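Local coordinates for hypothetical protein XAC2396 (PDB 2G3W) that is of unknown function but has a compact fold built around a variation of the PD-(D/E)XK nuclease motif, at residues R8-Q13 and L27-H32; G85-S90 and A102-Y107. One frame throughout, in Å; residues are numbered along the deposited sequence.

In the fold
Both contacts belong to one mixed beta-sheet, but they sit far apart on it. Contact 1 pairs R8-Q13 with L27-H32 in a hairpin whose second strand, 21-31, is outermost within the chain. Contact 2 lies on the other side of the chain's centre, where strand 78-84 runs out into helix 89-98 and the chain returns as strand 101-106. Their centres are 22 Å apart and their nearest atoms about 10 Å, so they do not touch. Helix 37-49 spans the gap: L44 receives A10 and L27 of contact 1, while V42 and A46 receive Y107 and I105 of contact 2. An acetate ion, probably from the crystallisation liquor, lies about 4 Å from the side chain of R9.

Contact 1 (R8-Q13 and L27-H32); sequences RRAELQ and LTLAQH
R8 and A10 each exchange a pair of backbone hydrogen bonds with the opposite strand, R8 with L29 and A10 with L27, while R9 faces T28 as the non-hydrogen-bonded pair between them. The short axes approach to 4.6 Å and run antiparallel with a marked twist, 145° between their directions. R8 N reaches L29 O at 2.7 Å; the reverse bond, from L29 N to R8 O, is 2.8 Å. This is the opening beta hairpin of the YaeQ fold, strand 6-16 followed by strand 21-31, and its R8, A10, L27 and L29 side chains share one face. There helix 37-49 covers A10 and L27 through L44. The CB of A10 rests 4.0 Å from CD1 of L29, and L12 crosses L27 at about a right angle, their CD1 methyls 3.7 Å apart. Further along, R8 bends at chi2 (-149°) and presents the edge of its guanidinium to Q31, gripping OE1 side-on with NE at 2.9 Å and NH2 at 3.0 Å. OE1 lies in the guanidinium plane, although the amide itself is turned 49° from it. Q31 meets this edge with an extended chain, and its NE2 is held by E35 O and D37 OD1, which fixes the amide's rotation. On the other face, a water donates to both E11 OE2 and L27 O, bridging the strands.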
loop_
_atom_site.group_PDB
_atom_site.type_symbol
_atom_site.label_atom_id
_atom_site.label_comp_id
_atom_site.label_asym_id
_atom_site.label_seq_id
_atom_site.Cartn_x
_atom_site.Cartn_y
_atom_site.Cartn_z
ATOM N N ARG A 8 10.702 4.629 30.619
ATOM C CA ARG A 8 11.531 5.395 29.713
ATOM C C ARG A 8 10.816 6.670 29.317
ATOM O O ARG A 8 9.595 6.688 29.210
ATOM C CB ARG A 8 11.830 4.565 28.466
ATOM C CG ARG A 8 12.305 3.172 28.848
ATOM C CD ARG A 8 13.246 2.637 27.857
ATOM N NE ARG A 8 13.769 1.319 28.195
ATOM C CZ ARG A 8 15.056 1.076 28.393
ATOM N NH1 ARG A 8 15.944 2.067 28.326
ATOM N NH2 ARG A 8 15.463 -0.161 28.645
ATOM N N ARG A 9 11.600 7.716 29.077
ATOM C CA ARG A 9 11.094 8.963 28.542
ATOM C C ARG A 9 11.415 9.039 27.056
ATOM O O ARG A 9 12.499 8.649 26.618
ATOM C CB ARG A 9 11.716 10.159 29.265
ATOM C CG ARG A 9 11.243 10.404 30.705
ATOM C CD ARG A 9 11.836 11.739 31.211
ATOM N NE ARG A 9 11.353 12.171 32.528
ATOM C CZ ARG A 9 12.080 12.161 33.643
ATOM N NH1 ARG A 9 13.341 11.740 33.637
ATOM N NH2 ARG A 9 11.545 12.593 34.778
ATOM N N ALA A 10 10.480 9.569 26.277
ATOM C CA ALA A 10 10.725 9.770 24.857
ATOM C C ALA A 10 10.149 11.094 24.419
ATOM O O ALA A 10 8.981 11.367 24.652
ATOM C CB ALA A 10 10.127 8.641 24.059
ATOM N N GLU A 11 10.981 11.927 23.807
ATOM C CA GLU A 11 10.507 13.163 23.199
ATOM C C GLU A 11 10.541 12.973 21.684
ATOM O O GLU A 11 11.586 12.610 21.115
ATOM C CB GLU A 11 11.363 14.348 23.617
ATOM C CG GLU A 11 11.667 14.418 25.123
ATOM C CD GLU A 11 10.463 14.825 25.995
ATOM O OE1 GLU A 11 9.674 15.714 25.582
ATOM O OE2 GLU A 11 10.323 14.264 27.111
ATOM N N LEU A 12 9.397 13.189 21.043
ATOM C CA LEU A 12 9.303 13.040 19.592
ATOM C C LEU A 12 8.971 14.363 18.917
ATOM O O LEU A 12 7.938 14.980 19.206
ATOM C CB LEU A 12 8.247 11.987 19.220
ATOM C CG LEU A 12 8.330 10.572 19.815
ATOM C CD1 LEU A 12 7.138 9.729 19.397
ATOM C CD2 LEU A 12 9.636 9.902 19.410
ATOM N N GLN A 13 9.870 14.810 18.046
ATOM C CA GLN A 13 9.589 15.911 17.153
ATOM C C GLN A 13 9.293 15.331 15.777
ATOM O O GLN A 13 10.197 14.872 15.074
ATOM C CB GLN A 13 10.746 16.904 17.103
ATOM C CG GLN A 13 10.364 18.242 16.460
ATOM C CD GLN A 13 9.299 19.007 17.236
ATOM O OE1 GLN A 13 9.575 19.598 18.279
ATOM N NE2 GLN A 13 8.085 19.021 16.710
ATOM N N LEU A 27 6.658 11.727 25.896
ATOM C CA LEU A 27 6.104 10.431 26.229
ATOM C C LEU A 27 6.835 9.731 27.378
ATOM O O LEU A 27 8.009 9.984 27.621
ATOM C CB LEU A 27 6.154 9.513 24.988
ATOM C CG LEU A 27 5.392 10.006 23.751
ATOM C CD1 LEU A 27 5.531 8.980 22.681
ATOM C CD2 LEU A 27 3.921 10.275 24.037
ATOM N N THR A 28 6.104 8.825 28.026
ATOM C CA THR A 28 6.579 7.934 29.064
ATOM C C THR A 28 6.112 6.547 28.688
ATOM O O THR A 28 4.938 6.364 28.323
ATOM C CB THR A 28 5.955 8.388 30.412
ATOM O OG1 THR A 28 6.809 9.384 30.987
ATOM C CG2 THR A 28 5.744 7.234 31.386
ATOM N N LEU A 29 7.040 5.582 28.709
ATOM C CA LEU A 29 6.746 4.190 28.363
ATOM C C LEU A 29 7.235 3.281 29.448
ATOM O O LEU A 29 8.415 3.337 29.823
ATOM C CB LEU A 29 7.405 3.768 27.029
ATOM C CG LEU A 29 7.003 4.430 25.722
ATOM C CD1 LEU A 29 7.901 5.650 25.504
ATOM C CD2 LEU A 29 7.178 3.410 24.591
ATOM N N ALA A 30 6.322 2.477 29.986
ATOM C CA ALA A 30 6.686 1.475 30.984
ATOM C C ALA A 30 7.083 0.233 30.210
ATOM O O ALA A 30 6.263 -0.326 29.527
ATOM C CB ALA A 30 5.509 1.162 31.898
ATOM N N GLN A 31 8.331 -0.197 30.313
ATOM C CA GLN A 31 8.774 -1.416 29.618
ATOM C C GLN A 31 8.542 -2.656 30.488
ATOM O O GLN A 31 9.202 -2.839 31.506
ATOM C CB GLN A 31 10.253 -1.339 29.247
ATOM C CG GLN A 31 10.729 -2.562 28.451
ATOM C CD GLN A 31 12.112 -2.368 27.845
ATOM O OE1 GLN A 31 12.758 -1.349 28.065
ATOM N NE2 GLN A 31 12.563 -3.350 27.064
ATOM N N HIS A 32 7.591 -3.487 30.077
ATOM C CA HIS A 32 7.238 -4.719 30.805
ATOM C C HIS A 32 8.475 -5.618 30.884
ATOM O O HIS A 32 9.292 -5.606 29.970
ATOM C CB HIS A 32 6.090 -5.427 30.056
ATOM C CG HIS A 32 5.586 -6.671 30.732
ATOM N ND1 HIS A 32 4.531 -6.665 31.621
ATOM C CD2 HIS A 32 5.985 -7.964 30.632
ATOM C CE1 HIS A 32 4.314 -7.897 32.052
ATOM N NE2 HIS A 32 5.185 -8.703 31.468
HETATM O O HOH W 1 8.645 12.614 28.413
#

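Contact 2 (G85-S90 and A102-Y107); sequences GQPDES and AVVIGY
P87 turns the CG-CD edge of its ring onto the two methyls of V104. CD of P87 lies 3.7 Å from CG1 of V104, and CG of P87 is 3.9 Å from its CG2. With CG1 anti to the backbone N (chi1 173°), V104 also sets that methyl 3.5 Å from G85 O. Y107 approaches G85 from another direction: its ring brings CE1 to 3.8 Å from G85 N, with the amide nitrogen near the ring plane at its edge. Around the ring, E38, R39 and V42 of helix 37-49 supply further contacts. The site belongs to a beta-alpha-beta unit in which strand 78-84 leads through this turn into helix 89-98, with D88 as N-cap, and back along strand 101-106. Q86 starts away from strand 101-106, but its end bends back toward G106 CA, and NE2 bonds to T112 OG1. At G85 the backbone angles would drive a CB against the carbonyl O of L84, which calls for glycine. A single hydrogen bond joins the segments, G85 N to I105 O at 2.8 Å, the donor tilted 33° from the carbonyl plane; it carries the strand pairing just past strand 78-84, and beyond it G85 and P87 fit against V104 and Y107 by shape.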
loop_
_atom_site.group_PDB
_atom_site.type_symbol
_atom_site.label_atom_id
_atom_site.label_comp_id
_atom_site.label_asym_id
_atom_site.label_seq_id
_atom_site.Cartn_x
_atom_site.Cartn_y
_atom_site.Cartn_z
ATOM N N GLY A 85 3.044 -7.165 16.575
ATOM C CA GLY A 85 3.363 -8.586 16.412
ATOM C C GLY A 85 2.447 -9.332 15.470
ATOM O O GLY A 85 2.005 -8.821 14.414
ATOM N N GLN A 86 2.157 -10.570 15.866
ATOM C CA GLN A 86 1.434 -11.488 15.045
ATOM C C GLN A 86 0.237 -11.970 15.838
ATOM O O GLN A 86 0.212 -13.160 16.233
ATOM C CB GLN A 86 2.312 -12.716 14.810
ATOM C CG GLN A 86 2.516 -13.038 13.401
ATOM C CD GLN A 86 3.922 -12.735 13.007
ATOM O OE1 GLN A 86 4.728 -13.658 12.925
ATOM N NE2 GLN A 86 4.251 -11.444 12.792
ATOM N N PRO A 87 -0.755 -11.093 16.089
ATOM C CA PRO A 87 -1.914 -11.599 16.852
ATOM C C PRO A 87 -2.639 -12.774 16.221
ATOM O O PRO A 87 -2.756 -12.862 15.005
ATOM C CB PRO A 87 -2.854 -10.386 16.914
ATOM C CG PRO A 87 -2.362 -9.441 15.972
ATOM C CD PRO A 87 -0.903 -9.666 15.778
ATOM N N ASP A 88 -3.146 -13.674 17.054
ATOM C CA ASP A 88 -3.900 -14.780 16.530
ATOM C C ASP A 88 -5.235 -14.312 15.943
ATOM O O ASP A 88 -5.645 -13.148 16.104
ATOM C CB ASP A 88 -4.013 -15.930 17.559
ATOM C CG ASP A 88 -5.024 -15.657 18.692
ATOM O OD1 ASP A 88 -5.740 -14.630 18.710
ATOM O OD2 ASP A 88 -5.139 -16.532 19.559
ATOM N N GLU A 89 -5.893 -15.212 15.233
ATOM C CA GLU A 89 -7.149 -14.925 14.557
ATOM C C GLU A 89 -8.224 -14.307 15.450
ATOM O O GLU A 89 -8.972 -13.440 15.009
ATOM C CB GLU A 89 -7.679 -16.215 13.949
ATOM C CG GLU A 89 -6.678 -16.785 12.993
ATOM C CD GLU A 89 -7.296 -17.808 12.109
ATOM O OE1 GLU A 89 -8.055 -17.413 11.196
ATOM O OE2 GLU A 89 -7.021 -18.994 12.330
ATOM N N SER A 90 -8.303 -14.766 16.698
ATOM C CA SER A 90 -9.354 -14.320 17.609
ATOM C C SER A 90 -9.064 -12.907 18.083
ATOM O O SER A 90 -9.983 -12.134 18.325
ATOM C CB SER A 90 -9.440 -15.236 18.813
ATOM O OG SER A 90 -10.114 -16.445 18.470
ATOM N N ALA A 102 -8.697 -1.029 13.198
ATOM C CA ALA A 102 -7.769 -1.902 13.889
ATOM C C ALA A 102 -6.505 -1.913 13.074
ATOM O O ALA A 102 -6.571 -1.848 11.831
ATOM C CB ALA A 102 -8.345 -3.318 14.013
ATOM N N VAL A 103 -5.364 -1.966 13.755
ATOM C CA VAL A 103 -4.049 -2.033 13.096
ATOM C C VAL A 103 -3.232 -3.170 13.702
ATOM O O VAL A 103 -3.144 -3.298 14.928
ATOM C CB VAL A 103 -3.272 -0.687 13.281
ATOM C CG1 VAL A 103 -1.939 -0.639 12.460
ATOM C CG2 VAL A 103 -4.200 0.531 12.927
ATOM N N VAL A 104 -2.633 -3.987 12.845
ATOM C CA VAL A 104 -1.640 -4.949 13.249
ATOM C C VAL A 104 -0.308 -4.467 12.670
ATOM O O VAL A 104 -0.217 -4.186 11.484
ATOM C CB VAL A 104 -1.997 -6.335 12.664
ATOM C CG1 VAL A 104 -0.859 -7.380 12.919
ATOM C CG2 VAL A 104 -3.268 -6.796 13.243
ATOM N N ILE A 105 0.728 -4.383 13.510
ATOM C CA ILE A 105 2.074 -3.970 13.067
ATOM C C ILE A 105 3.018 -5.149 13.302
ATOM O O ILE A 105 3.379 -5.432 14.429
ATOM C CB ILE A 105 2.532 -2.730 13.848
ATOM C CG1 ILE A 105 1.571 -1.569 13.563
ATOM C CG2 ILE A 105 4.025 -2.321 13.490
ATOM C CD1 ILE A 105 1.930 -0.253 14.296
ATOM N N GLY A 106 3.322 -5.899 12.260
ATOM C CA GLY A 106 4.274 -7.006 12.380
ATOM C C GLY A 106 5.713 -6.606 12.058
ATOM O O GLY A 106 5.948 -5.630 11.343
ATOM N N TYR A 107 6.673 -7.371 12.601
ATOM C CA TYR A 107 8.075 -7.002 12.503
ATOM C C TYR A 107 8.993 -8.222 12.665
ATOM O O TYR A 107 10.150 -8.078 13.031
ATOM C CB TYR A 107 8.393 -5.846 13.483
ATOM C CG TYR A 107 8.200 -6.172 14.944
ATOM C CD1 TYR A 107 6.931 -6.123 15.545
ATOM C CD2 TYR A 107 9.275 -6.536 15.735
ATOM C CE1 TYR A 107 6.757 -6.488 16.889
ATOM C CE2 TYR A 107 9.116 -6.846 17.076
ATOM C CZ TYR A 107 7.861 -6.817 17.635
ATOM O OH TYR A 107 7.730 -7.126 18.941
#